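Local atomic coordinates of N5-carboxyaminoimidazole ribonucleotide synthetase (Bacillus anthracis, PDB entry 3QFF), a protein that catalyses the ATP-dependent carboxylation of 5-aminoimidazole ribonucleotide by bicarbonate, giving N5-carboxyaminoimidazole ribonucleotide in purine biosynthesis. Residues 286-291 with 338-343; 26-31 with 293-298; 279-284 with 352-357; 215-220 with 225-230. One frame throughout, in Å; residues are numbered along the deposited sequence.

Contacts 1 and 3 meet at a layer of histidines: His342 N of contact 1 lies 2.8 Å from His357 O of contact 3, strands 339-343 and 354-361 being sheet neighbours. Contact 2 joins helix 24-35 to helix 294-303 and meets both, through Gln294 NE2, 2.8 Å from His280 O of contact 3, and Gln294 N, 2.8 Å from Thr286 OG1 of contact 1. Contact 4, a hairpin in the same sheet as strands 339-343 and 354-361, touches contact 3 around Ser282, while its centre is about 20 Å from that of contact 2. Contact 4 reaches the nucleotide through His219, whose side chain is about 4 Å from ADP; that of Lys354 in contact 3 is about 9 Å away.

Contact 1 (286-291 with 338-343); sequences TQDACE and GCYLHL
The short helix 286-289 meets strand 339-343, the last strand within this chain of the large antiparallel sheet, through Asp288 and Gln287, which converge on one imidazole, His342. His342 NE2 donates to Asp288 OD2 at 2.7 Å with an N-H...O angle of 156°. The carboxylate receives it on its syn lone pair, near the plane of the ring, and Asn359 ND2 is a second donor to the same oxygen. Gln287 arrives over a face instead: its OE1 sits 3.2 Å above the His342 ring plane, over the centre, with its amide turned 31° from the ring. The His357 ring stacks on His342. In Asp288, CG stands opposite the carbonyl carbon (chi1 -63°), which carries the carboxylate to the His342 edge, and OD2 also comes within 3.5 Å of Tyr340 CB. From there the Tyr340 ring leads away, and its hydroxyl bonds Glu291 of the second subunit. One ring is thus held at its edge by a carboxylate oxygen, the carboxylate itself turned well out of the ring plane, and covered by an amide oxygen. This is a His-carboxylate hydrogen bond, here linking the end of the ATP-grasp region to the C-terminal part of the chain beside the dimer interface.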
loop_
_atom_site.group_PDB
_atom_site.type_symbol
_atom_site.label_atom_id
_atom_site.label_comp_id
_atom_site.label_asym_id
_atom_site.label_seq_id
_atom_site.Cartn_x
_atom_site.Cartn_y
_atom_site.Cartn_z
ATOM N N THR A 286 4.517 7.961 -6.147
ATOM C CA THR A 286 3.154 8.148 -5.634
ATOM C C THR A 286 2.773 7.114 -4.565
ATOM O O THR A 286 1.860 7.355 -3.782
ATOM C CB THR A 286 2.086 8.049 -6.742
ATOM O OG1 THR A 286 2.173 6.763 -7.387
ATOM C CG2 THR A 286 2.264 9.164 -7.759
ATOM N N GLN A 287 3.452 5.967 -4.564
ATOM C CA GLN A 287 3.173 4.887 -3.613
ATOM C C GLN A 287 3.378 5.299 -2.173
ATOM O O GLN A 287 2.721 4.773 -1.279
ATOM C CB GLN A 287 4.090 3.692 -3.874
ATOM C CG GLN A 287 3.671 2.815 -5.044
ATOM C CD GLN A 287 4.549 1.598 -5.135
ATOM O OE1 GLN A 287 5.790 1.697 -5.182
ATOM N NE2 GLN A 287 3.924 0.435 -5.124
ATOM N N ASP A 288 4.330 6.198 -1.942
ATOM C CA ASP A 288 4.652 6.605 -0.577
ATOM C C ASP A 288 4.380 8.080 -0.292
ATOM O O ASP A 288 4.183 8.462 0.858
ATOM C CB ASP A 288 6.099 6.200 -0.239
ATOM C CG ASP A 288 6.296 4.687 -0.274
ATOM O OD1 ASP A 288 5.641 3.988 0.535
ATOM O OD2 ASP A 288 7.083 4.187 -1.117
ATOM N N ALA A 289 4.326 8.898 -1.339
ATOM C CA ALA A 289 4.297 10.358 -1.145
ATOM C C ALA A 289 2.976 11.038 -1.486
ATOM O O ALA A 289 2.810 12.225 -1.182
ATOM C CB ALA A 289 5.424 11.018 -1.918
ATOM N N CYS A 290 2.053 10.309 -2.121
ATOM C CA CYS A 290 0.762 10.887 -2.499
ATOM C C CYS A 290 -0.387 10.232 -1.772
ATOM O O CYS A 290 -0.274 9.126 -1.257
ATOM C CB CYS A 290 0.522 10.786 -4.009
ATOM S SG CYS A 290 1.544 11.879 -4.971
ATOM N N GLU A 291 -1.520 10.920 -1.780
ATOM C CA GLU A 291 -2.727 10.434 -1.144
ATOM C C GLU A 291 -3.265 9.115 -1.753
ATOM O O GLU A 291 -3.817 8.287 -1.029
ATOM C CB GLU A 291 -3.768 11.552 -1.168
ATOM C CG GLU A 291 -4.888 11.333 -0.204
ATOM C CD GLU A 291 -5.759 12.553 -0.051
ATOM O OE1 GLU A 291 -6.992 12.365 0.066
ATOM O OE2 GLU A 291 -5.214 13.687 -0.067
ATOM N N GLY A 338 14.114 6.657 6.753
ATOM C CA GLY A 338 13.404 7.621 5.906
ATOM C C GLY A 338 13.320 7.203 4.438
ATOM O O GLY A 338 13.003 8.024 3.572
ATOM N N CYS A 339 13.605 5.929 4.171
ATOM C CA CYS A 339 13.594 5.367 2.830
ATOM C C CYS A 339 12.564 4.257 2.814
ATOM O O CYS A 339 12.437 3.512 3.795
ATOM C CB CYS A 339 14.965 4.792 2.464
ATOM S SG CYS A 339 16.322 5.987 2.493
ATOM N N TYR A 340 11.831 4.146 1.711
ATOM C CA TYR A 340 10.753 3.160 1.602
ATOM C C TYR A 340 11.009 2.230 0.424
ATOM O O TYR A 340 10.871 2.611 -0.755
ATOM C CB TYR A 340 9.383 3.865 1.563
ATOM C CG TYR A 340 9.199 4.672 2.825
ATOM C CD1 TYR A 340 9.644 5.996 2.900
ATOM C CD2 TYR A 340 8.677 4.080 3.982
ATOM C CE1 TYR A 340 9.534 6.737 4.078
ATOM C CE2 TYR A 340 8.551 4.819 5.168
ATOM C CZ TYR A 340 8.985 6.138 5.209
ATOM O OH TYR A 340 8.887 6.863 6.376
ATOM N N LEU A 341 11.407 1.009 0.773
ATOM C CA LEU A 341 11.910 0.048 -0.193
ATOM C C LEU A 341 10.792 -0.732 -0.865
ATOM O O LEU A 341 9.883 -1.229 -0.199
ATOM C CB LEU A 341 12.898 -0.907 0.500
ATOM C CG LEU A 341 13.645 -1.982 -0.291
ATOM C CD1 LEU A 341 14.486 -1.375 -1.434
ATOM C CD2 LEU A 341 14.529 -2.801 0.652
ATOM N N HIS A 342 10.856 -0.819 -2.189
ATOM C CA HIS A 342 10.010 -1.727 -2.951
ATOM C C HIS A 342 10.878 -2.689 -3.741
ATOM O O HIS A 342 11.779 -2.270 -4.465
ATOM C CB HIS A 342 9.059 -0.939 -3.853
ATOM C CG HIS A 342 8.203 0.019 -3.087
ATOM N ND1 HIS A 342 6.892 -0.250 -2.757
ATOM C CD2 HIS A 342 8.499 1.204 -2.508
ATOM C CE1 HIS A 342 6.406 0.753 -2.044
ATOM N NE2 HIS A 342 7.369 1.638 -1.863
ATOM N N LEU A 343 10.636 -3.977 -3.570
ATOM C CA LEU A 343 11.363 -4.965 -4.355
ATOM C C LEU A 343 10.372 -5.881 -5.059
ATOM O O LEU A 343 9.359 -6.267 -4.486
ATOM C CB LEU A 343 12.377 -5.732 -3.494
ATOM C CG LEU A 343 13.505 -4.892 -2.872
ATOM C CD1 LEU A 343 14.342 -5.725 -1.897
ATOM C CD2 LEU A 343 14.419 -4.288 -3.935
#

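Contact 2 (26-31 with 293-298); sequences GRMMAL and SQFGQH
Met28 lays its CB almost squarely over the face of Phe295, 3.4 Å from the ring centroid, while Met29 runs past the same ring's edge toward His298. Both methionines set CG beside the backbone N, yet they differ farther out. Met28 is bent at its last torsion (chi3 -74°), which folds CE back to 3.7 Å from Phe295 CZ; its SD lies oblique to the ring, 4.4 Å from the centroid. Met29 stays extended, chi3 -171°, and can therefore span from Phe295 CD2, 4.0 Å from its CG in the ring plane, to His298, over whose face CE lies 4.0 Å from the centroid. The other face of Phe295 is covered by Gln294 CG, so the phenyl is clamped between two aliphatic carbons. His298 is held in rotation by hydrogen bonds at both nitrogens, ND1 with Thr257 OG1 and NE2 with Thr80 OG1. At the start of its helix Ser293 is the N-cap: OG accepts from Gly296 N at 3.0 Å and more weakly from Phe295 N. The axes of the two short helical segments pass 8.4 Å apart at a signed crossing angle of -68°. Met-aromatic and CH-pi packing of this kind joins a helix of the Rossmann-like preATP-grasp region to helix 294-303.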
loop_
_atom_site.group_PDB
_atom_site.type_symbol
_atom_site.label_atom_id
_atom_site.label_comp_id
_atom_site.label_asym_id
_atom_site.label_seq_id
_atom_site.Cartn_x
_atom_site.Cartn_y
_atom_site.Cartn_z
ATOM N N GLY A 26 2.476 -4.888 -13.296
ATOM C CA GLY A 26 1.432 -5.846 -12.952
ATOM C C GLY A 26 1.376 -6.176 -11.462
ATOM O O GLY A 26 0.298 -6.169 -10.873
ATOM N N ARG A 27 2.516 -6.475 -10.850
ATOM C CA ARG A 27 2.545 -6.799 -9.420
ATOM C C ARG A 27 1.996 -5.648 -8.568
ATOM O O ARG A 27 1.183 -5.859 -7.667
ATOM C CB ARG A 27 3.973 -7.135 -8.989
ATOM C CG ARG A 27 4.161 -7.376 -7.479
ATOM C CD ARG A 27 5.659 -7.480 -7.203
ATOM N NE ARG A 27 6.013 -7.768 -5.811
ATOM C CZ ARG A 27 6.198 -8.988 -5.307
ATOM N NH1 ARG A 27 6.006 -10.066 -6.058
ATOM N NH2 ARG A 27 6.557 -9.132 -4.030
ATOM N N MET A 28 2.436 -4.435 -8.865
ATOM C CA MET A 28 1.985 -3.275 -8.101
ATOM C C MET A 28 0.506 -2.911 -8.322
ATOM O O MET A 28 -0.174 -2.501 -7.372
ATOM C CB MET A 28 2.918 -2.090 -8.327
ATOM C CG MET A 28 4.234 -2.279 -7.578
ATOM S SD MET A 28 5.427 -0.969 -7.841
ATOM C CE MET A 28 6.017 -1.269 -9.512
ATOM N N MET A 29 0.002 -3.097 -9.540
ATOM C CA MET A 29 -1.452 -2.950 -9.798
ATOM C C MET A 29 -2.192 -3.975 -8.930
ATOM O O MET A 29 -3.230 -3.689 -8.320
ATOM C CB MET A 29 -1.786 -3.276 -11.269
ATOM C CG MET A 29 -1.500 -2.198 -12.322
ATOM S SD MET A 29 -1.961 -2.856 -13.973
ATOM C CE MET A 29 -1.323 -1.596 -15.080
ATOM N N ALA A 30 -1.661 -5.191 -8.922
ATOM C CA ALA A 30 -2.321 -6.316 -8.267
ATOM C C ALA A 30 -2.339 -6.162 -6.747
ATOM O O ALA A 30 -3.325 -6.521 -6.097
ATOM C CB ALA A 30 -1.660 -7.629 -8.682
ATOM N N LEU A 31 -1.258 -5.617 -6.188
ATOM C CA LEU A 31 -1.203 -5.312 -4.751
ATOM C C LEU A 31 -2.229 -4.254 -4.347
ATOM O O LEU A 31 -2.896 -4.385 -3.313
ATOM C CB LEU A 31 0.215 -4.906 -4.323
ATOM C CG LEU A 31 1.198 -6.103 -4.258
ATOM C CD1 LEU A 31 2.639 -5.637 -4.250
ATOM C CD2 LEU A 31 0.929 -6.963 -3.022
ATOM N N SER A 293 -1.823 6.066 -4.786
ATOM C CA SER A 293 -0.770 5.733 -5.743
ATOM C C SER A 293 -1.296 5.685 -7.175
ATOM O O SER A 293 -2.496 5.498 -7.400
ATOM C CB SER A 293 -0.111 4.405 -5.387
ATOM O OG SER A 293 -0.875 3.328 -5.878
ATOM N N GLN A 294 -0.406 5.833 -8.156
ATOM C CA GLN A 294 -0.812 5.641 -9.550
ATOM C C GLN A 294 -1.494 4.289 -9.776
ATOM O O GLN A 294 -2.361 4.155 -10.660
ATOM C CB GLN A 294 0.382 5.821 -10.494
ATOM C CG GLN A 294 1.466 4.753 -10.374
ATOM C CD GLN A 294 2.577 4.908 -11.408
ATOM O OE1 GLN A 294 2.384 5.508 -12.469
ATOM N NE2 GLN A 294 3.735 4.324 -11.117
ATOM N N PHE A 295 -1.092 3.290 -8.972
ATOM C CA PHE A 295 -1.656 1.943 -9.050
ATOM C C PHE A 295 -3.076 1.842 -8.503
ATOM O O PHE A 295 -3.967 1.265 -9.165
ATOM C CB PHE A 295 -0.706 0.909 -8.393
ATOM C CG PHE A 295 0.658 0.885 -9.032
ATOM C CD1 PHE A 295 1.750 1.514 -8.432
ATOM C CD2 PHE A 295 0.820 0.285 -10.276
ATOM C CE1 PHE A 295 2.997 1.512 -9.068
ATOM C CE2 PHE A 295 2.045 0.281 -10.927
ATOM C CZ PHE A 295 3.143 0.896 -10.321
ATOM N N GLY A 296 -3.289 2.378 -7.300
ATOM C CA GLY A 296 -4.651 2.495 -6.760
ATOM C C GLY A 296 -5.550 3.302 -7.689
ATOM O O GLY A 296 -6.740 2.981 -7.846
ATOM N N GLN A 297 -4.991 4.347 -8.305
ATOM C CA GLN A 297 -5.736 5.172 -9.269
ATOM C C GLN A 297 -6.121 4.396 -10.518
ATOM O O GLN A 297 -7.254 4.491 -10.987
ATOM C CB GLN A 297 -4.961 6.442 -9.665
ATOM C CG GLN A 297 -4.855 7.481 -8.567
ATOM C CD GLN A 297 -6.195 8.167 -8.246
ATOM O OE1 GLN A 297 -7.198 7.507 -7.952
ATOM N NE2 GLN A 297 -6.200 9.492 -8.284
ATOM N N HIS A 298 -5.179 3.630 -11.055
ATOM C CA HIS A 298 -5.413 2.865 -12.280
ATOM C C HIS A 298 -6.540 1.846 -12.080
ATOM O O HIS A 298 -7.428 1.706 -12.943
ATOM C CB HIS A 298 -4.127 2.164 -12.745
ATOM C CG HIS A 298 -4.291 1.408 -14.030
ATOM N ND1 HIS A 298 -4.235 2.014 -15.266
ATOM C CD2 HIS A 298 -4.512 0.093 -14.266
ATOM C CE1 HIS A 298 -4.415 1.106 -16.210
ATOM N NE2 HIS A 298 -4.602 -0.067 -15.627
#

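Contact 3 (279-284 with 352-357); sequences PHNSGH and QRKMGH
His357 ND1 is hydrogen-bonded to Tyr344 OH and its NE2 weakly to Gln287 OE1, while His284 lies over the face of the same ring. His284 CB is 3.7 Å from the His357 ring centroid. The two imidazoles form an offset stack, centroids 4.6 Å apart and planes 29° from each other, with His284 CD2 3.5 Å from His357 ND1. CG of His357 stands between its backbone N and carbonyl carbon (chi1 65°), which carries the ring off the strand to meet His284. Asn281 CA lies over the rim of one face of the His284 ring. The 3-10 turn that brings His284 here is braced at His280 ND1, which accepts from Ser282 N at 3.1 Å, the N-H tilted 34° from the ring plane, and also hydrogen-bonds Ser282 OG at 2.9 Å. Ser282 OG is also bonded to Ser198. Lys354, extended beyond CG, lays its end against the Asn281 side chain. Next to it in the strand, Met355 and Gly356 form a classic bulge opposite Ile321. His284 thus meets His357 over a face, while polar partners lie at its two nitrogens; stacking and hydrogen bonding are divided between different parts of one imidazole, which should fix the ring's rotation.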
loop_
_atom_site.group_PDB
_atom_site.type_symbol
_atom_site.label_atom_id
_atom_site.label_comp_id
_atom_site.label_asym_id
_atom_site.label_seq_id
_atom_site.Cartn_x
_atom_site.Cartn_y
_atom_site.Cartn_z
ATOM N N PRO A 279 0.564 2.772 -15.923
ATOM C CA PRO A 279 1.453 3.226 -14.868
ATOM C C PRO A 279 2.896 3.141 -15.359
ATOM O O PRO A 279 3.259 2.271 -16.179
ATOM C CB PRO A 279 1.199 2.224 -13.729
ATOM C CG PRO A 279 -0.185 1.729 -13.975
ATOM C CD PRO A 279 -0.349 1.709 -15.464
ATOM N N HIS A 280 3.703 4.057 -14.865
ATOM C CA HIS A 280 4.997 4.314 -15.423
ATOM C C HIS A 280 6.001 4.415 -14.282
ATOM O O HIS A 280 5.635 4.753 -13.152
ATOM C CB HIS A 280 4.897 5.629 -16.200
ATOM C CG HIS A 280 6.092 5.951 -17.029
ATOM N ND1 HIS A 280 7.094 6.789 -16.586
ATOM C CD2 HIS A 280 6.434 5.586 -18.286
ATOM C CE1 HIS A 280 8.009 6.915 -17.532
ATOM N NE2 HIS A 280 7.628 6.202 -18.578
ATOM N N ASN A 281 7.262 4.118 -14.585
ATOM C CA ASN A 281 8.365 4.172 -13.601
ATOM C C ASN A 281 8.498 5.553 -12.931
ATOM O O ASN A 281 8.809 5.645 -11.736
ATOM C CB ASN A 281 9.674 3.779 -14.300
ATOM C CG ASN A 281 10.795 3.378 -13.337
ATOM O OD1 ASN A 281 10.743 3.592 -12.119
ATOM N ND2 ASN A 281 11.824 2.784 -13.901
ATOM N N SER A 282 8.248 6.620 -13.691
ATOM C CA SER A 282 8.328 7.986 -13.162
ATOM C C SER A 282 7.164 8.355 -12.202
ATOM O O SER A 282 7.145 9.447 -11.657
ATOM C CB SER A 282 8.499 9.012 -14.303
ATOM O OG SER A 282 7.305 9.206 -15.054
ATOM N N GLY A 283 6.221 7.430 -11.997
ATOM C CA GLY A 283 5.114 7.592 -11.055
ATOM C C GLY A 283 5.196 6.727 -9.800
ATOM O O GLY A 283 4.281 6.742 -8.970
ATOM N N HIS A 284 6.273 5.961 -9.641
ATOM C CA HIS A 284 6.402 5.094 -8.449
ATOM C C HIS A 284 6.474 5.876 -7.136
ATOM O O HIS A 284 6.099 5.353 -6.071
ATOM C CB HIS A 284 7.629 4.175 -8.558
ATOM C CG HIS A 284 7.542 3.152 -9.646
ATOM N ND1 HIS A 284 6.365 2.841 -10.294
ATOM C CD2 HIS A 284 8.487 2.327 -10.163
ATOM C CE1 HIS A 284 6.594 1.894 -11.186
ATOM N NE2 HIS A 284 7.874 1.559 -11.121
ATOM N N GLN A 352 20.986 -4.376 -15.896
ATOM C CA GLN A 352 20.112 -3.244 -16.202
ATOM C C GLN A 352 18.634 -3.549 -15.965
ATOM O O GLN A 352 17.762 -2.733 -16.274
ATOM C CB GLN A 352 20.361 -2.742 -17.628
ATOM C CG GLN A 352 21.686 -1.992 -17.777
ATOM C CD GLN A 352 21.806 -1.256 -19.106
ATOM O OE1 GLN A 352 21.547 -1.818 -20.171
ATOM N NE2 GLN A 352 22.225 0.006 -19.046
ATOM N N ARG A 353 18.362 -4.720 -15.401
ATOM C CA ARG A 353 17.001 -5.119 -15.076
ATOM C C ARG A 353 16.571 -4.326 -13.841
ATOM O O ARG A 353 17.355 -4.137 -12.909
ATOM C CB ARG A 353 16.949 -6.625 -14.820
ATOM C CG ARG A 353 15.586 -7.188 -14.465
ATOM C CD ARG A 353 15.618 -8.713 -14.526
ATOM N NE ARG A 353 15.448 -9.188 -15.895
ATOM C CZ ARG A 353 15.686 -10.431 -16.308
ATOM N NH1 ARG A 353 16.124 -11.357 -15.459
ATOM N NH2 ARG A 353 15.486 -10.750 -17.581
ATOM N N LYS A 354 15.335 -3.844 -13.866
ATOM C CA LYS A 354 14.764 -3.099 -12.757
ATOM C C LYS A 354 14.313 -4.089 -11.699
ATOM O O LYS A 354 13.418 -4.892 -11.947
ATOM C CB LYS A 354 13.600 -2.220 -13.253
ATOM C CG LYS A 354 14.070 -1.011 -14.076
ATOM C CD LYS A 354 12.914 -0.327 -14.803
ATOM C CE LYS A 354 13.449 0.758 -15.775
ATOM N NZ LYS A 354 12.317 1.430 -16.476
ATOM N N MET A 355 14.957 -4.049 -10.532
ATOM C CA MET A 355 14.710 -5.030 -9.453
ATOM C C MET A 355 13.800 -4.457 -8.367
ATOM O O MET A 355 13.155 -5.207 -7.645
ATOM C CB MET A 355 16.034 -5.492 -8.808
ATOM C CG MET A 355 17.082 -6.014 -9.828
ATOM S SD MET A 355 16.527 -7.435 -10.781
ATOM C CE MET A 355 16.445 -8.695 -9.498
ATOM N N GLY A 356 13.794 -3.131 -8.248
ATOM C CA GLY A 356 12.953 -2.427 -7.294
ATOM C C GLY A 356 13.114 -0.931 -7.423
ATOM O O GLY A 356 13.663 -0.424 -8.427
ATOM N N HIS A 357 12.632 -0.222 -6.406
ATOM C CA HIS A 357 12.887 1.208 -6.244
ATOM C C HIS A 357 12.827 1.573 -4.760
ATOM O O HIS A 357 12.236 0.845 -3.949
ATOM C CB HIS A 357 11.891 2.056 -7.063
ATOM C CG HIS A 357 10.468 1.939 -6.603
ATOM N ND1 HIS A 357 9.610 0.973 -7.083
ATOM C CD2 HIS A 357 9.748 2.687 -5.733
ATOM C CE1 HIS A 357 8.426 1.121 -6.515
ATOM N NE2 HIS A 357 8.483 2.151 -5.691
#

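Contact 4 (215-220 with 225-230); sequences AENIHV and HESIVP
Glu216 and Ile228 form a hydrogen-bonded pair in the antiparallel beta hairpin of strands 209-220 and 223-229, Glu216 N giving to Ile228 O at 2.8 Å and Ile228 N to Glu216 O. The face of the sheet bearing Glu216, Ile218, Glu226 and Ile228 packs closely: Ile228 CD1 lies 3.7 Å from Glu216 CD and 3.8 Å from Ile218 CD1, and helix 365-374 covers Glu226 and Ile228. Glu216 runs alongside Ile228 in an extended chain, its CG set opposite the backbone N (chi1 159°), and its carboxylate finds salt bridges with Lys195 and Arg232. On the other face Asn217 and Ser227, a non-hydrogen-bonded pair, are tied by their side chains: Ser227 OG donates to Asn217 OD1 at 2.9 Å, tilted 33° from the amide carbonyl plane, while Asn217 ND2 bonds Ser198. Glu216, Asn217, Ser227 and Ile228 are buried, Ile218 partly exposed. The looser part is the 219-220 end of the first strand. His219 and Val220 are partly exposed; Val220 CG2 comes no nearer than 4.2 Å to His225 CB, and His219 points away from the partner strand and touches the bound ADP. The pairing itself persists through a classic bulge, where His225 and Glu226 both face Ile218: the single oxygen Ile218 O accepts from His225 N at 2.7 Å and from Glu226 N at 3.2 Å.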
loop_
_atom_site.group_PDB
_atom_site.type_symbol
_atom_site.label_atom_id
_atom_site.label_comp_id
_atom_site.label_asym_id
_atom_site.label_seq_id
_atom_site.Cartn_x
_atom_site.Cartn_y
_atom_site.Cartn_z
ATOM N N ALA A 215 6.814 15.595 -11.853
ATOM C CA ALA A 215 8.053 14.988 -11.374
ATOM C C ALA A 215 9.195 15.375 -12.304
ATOM O O ALA A 215 9.033 15.365 -13.521
ATOM C CB ALA A 215 7.926 13.478 -11.331
ATOM N N GLU A 216 10.337 15.719 -11.717
ATOM C CA GLU A 216 11.571 15.932 -12.480
ATOM C C GLU A 216 12.310 14.600 -12.573
ATOM O O GLU A 216 12.603 13.973 -11.544
ATOM C CB GLU A 216 12.431 17.014 -11.812
ATOM C CG GLU A 216 13.925 16.996 -12.191
ATOM C CD GLU A 216 14.761 17.976 -11.352
ATOM O OE1 GLU A 216 14.209 18.623 -10.442
ATOM O OE2 GLU A 216 15.979 18.095 -11.603
ATOM N N ASN A 217 12.618 14.174 -13.800
ATOM C CA ASN A 217 13.228 12.870 -14.030
ATOM C C ASN A 217 14.671 12.927 -14.491
ATOM O O ASN A 217 14.996 13.656 -15.436
ATOM C CB ASN A 217 12.402 12.082 -15.042
ATOM C CG ASN A 217 10.996 11.878 -14.573
ATOM O OD1 ASN A 217 10.765 11.610 -13.397
ATOM N ND2 ASN A 217 10.039 12.035 -15.476
ATOM N N ILE A 218 15.514 12.136 -13.833
ATOM C CA ILE A 218 16.927 12.050 -14.182
ATOM C C ILE A 218 17.227 10.683 -14.801
ATOM O O ILE A 218 17.087 9.641 -14.140
ATOM C CB ILE A 218 17.852 12.412 -12.958
ATOM C CG1 ILE A 218 17.491 13.814 -12.433
ATOM C CG2 ILE A 218 19.348 12.311 -13.349
ATOM C CD1 ILE A 218 18.383 14.378 -11.316
ATOM N N HIS A 219 17.598 10.697 -16.084
ATOM C CA HIS A 219 17.958 9.488 -16.824
ATOM C C HIS A 219 19.474 9.325 -16.920
ATOM O O HIS A 219 20.207 10.316 -16.987
ATOM C CB HIS A 219 17.350 9.490 -18.230
ATOM C CG HIS A 219 15.855 9.471 -18.233
ATOM N ND1 HIS A 219 15.100 10.619 -18.133
ATOM C CD2 HIS A 219 14.974 8.444 -18.293
ATOM C CE1 HIS A 219 13.817 10.300 -18.140
ATOM N NE2 HIS A 219 13.714 8.987 -18.232
ATOM N N VAL A 220 19.916 8.069 -16.926
ATOM C CA VAL A 220 21.325 7.688 -17.047
ATOM C C VAL A 220 21.379 6.425 -17.898
ATOM O O VAL A 220 20.708 5.441 -17.589
ATOM C CB VAL A 220 21.967 7.430 -15.645
ATOM C CG1 VAL A 220 23.250 6.579 -15.749
ATOM C CG2 VAL A 220 22.253 8.738 -14.934
ATOM N N HIS A 225 16.852 7.024 -13.494
ATOM C CA HIS A 225 17.675 6.921 -12.293
ATOM C C HIS A 225 16.868 7.429 -11.094
ATOM O O HIS A 225 16.594 6.664 -10.170
ATOM C CB HIS A 225 18.987 7.711 -12.470
ATOM C CG HIS A 225 19.770 7.909 -11.205
ATOM N ND1 HIS A 225 20.065 6.879 -10.336
ATOM C CD2 HIS A 225 20.341 9.018 -10.677
ATOM C CE1 HIS A 225 20.759 7.351 -9.314
ATOM N NE2 HIS A 225 20.944 8.646 -9.499
ATOM N N GLU A 226 16.486 8.707 -11.143
ATOM C CA GLU A 226 15.741 9.387 -10.084
ATOM C C GLU A 226 14.521 10.156 -10.603
ATOM O O GLU A 226 14.564 10.733 -11.699
ATOM C CB GLU A 226 16.644 10.367 -9.337
ATOM C CG GLU A 226 17.611 9.689 -8.378
ATOM C CD GLU A 226 18.625 10.642 -7.762
ATOM O OE1 GLU A 226 18.949 11.682 -8.391
ATOM O OE2 GLU A 226 19.106 10.336 -6.648
ATOM N N SER A 227 13.447 10.157 -9.809
ATOM C CA SER A 227 12.334 11.096 -9.976
ATOM C C SER A 227 12.227 11.970 -8.735
ATOM O O SER A 227 12.241 11.476 -7.597
ATOM C CB SER A 227 10.999 10.390 -10.207
ATOM O OG SER A 227 11.080 9.555 -11.330
ATOM N N ILE A 228 12.106 13.264 -8.959
ATOM C CA ILE A 228 12.133 14.226 -7.874
ATOM C C ILE A 228 10.828 14.993 -7.873
ATOM O O ILE A 228 10.445 15.556 -8.893
ATOM C CB ILE A 228 13.280 15.226 -8.066
ATOM C CG1 ILE A 228 14.631 14.508 -8.206
ATOM C CG2 ILE A 228 13.277 16.247 -6.938
ATOM C CD1 ILE A 228 15.754 15.410 -8.849
ATOM N N VAL A 229 10.159 15.028 -6.723
ATOM C CA VAL A 229 8.850 15.641 -6.617
ATOM C C VAL A 229 8.777 16.432 -5.306
ATOM O O VAL A 229 8.994 15.865 -4.233
ATOM C CB VAL A 229 7.729 14.573 -6.647
ATOM C CG1 VAL A 229 6.381 15.207 -6.971
ATOM C CG2 VAL A 229 8.058 13.468 -7.654
ATOM N N PRO A 230 8.449 17.737 -5.374
ATOM C CA PRO A 230 8.078 18.533 -6.556
ATOM C C PRO A 230 9.256 18.732 -7.507
ATOM O O PRO A 230 10.402 18.844 -7.064
ATOM C CB PRO A 230 7.641 19.881 -5.954
ATOM C CG PRO A 230 7.422 19.603 -4.473
ATOM C CD PRO A 230 8.420 18.544 -4.144
#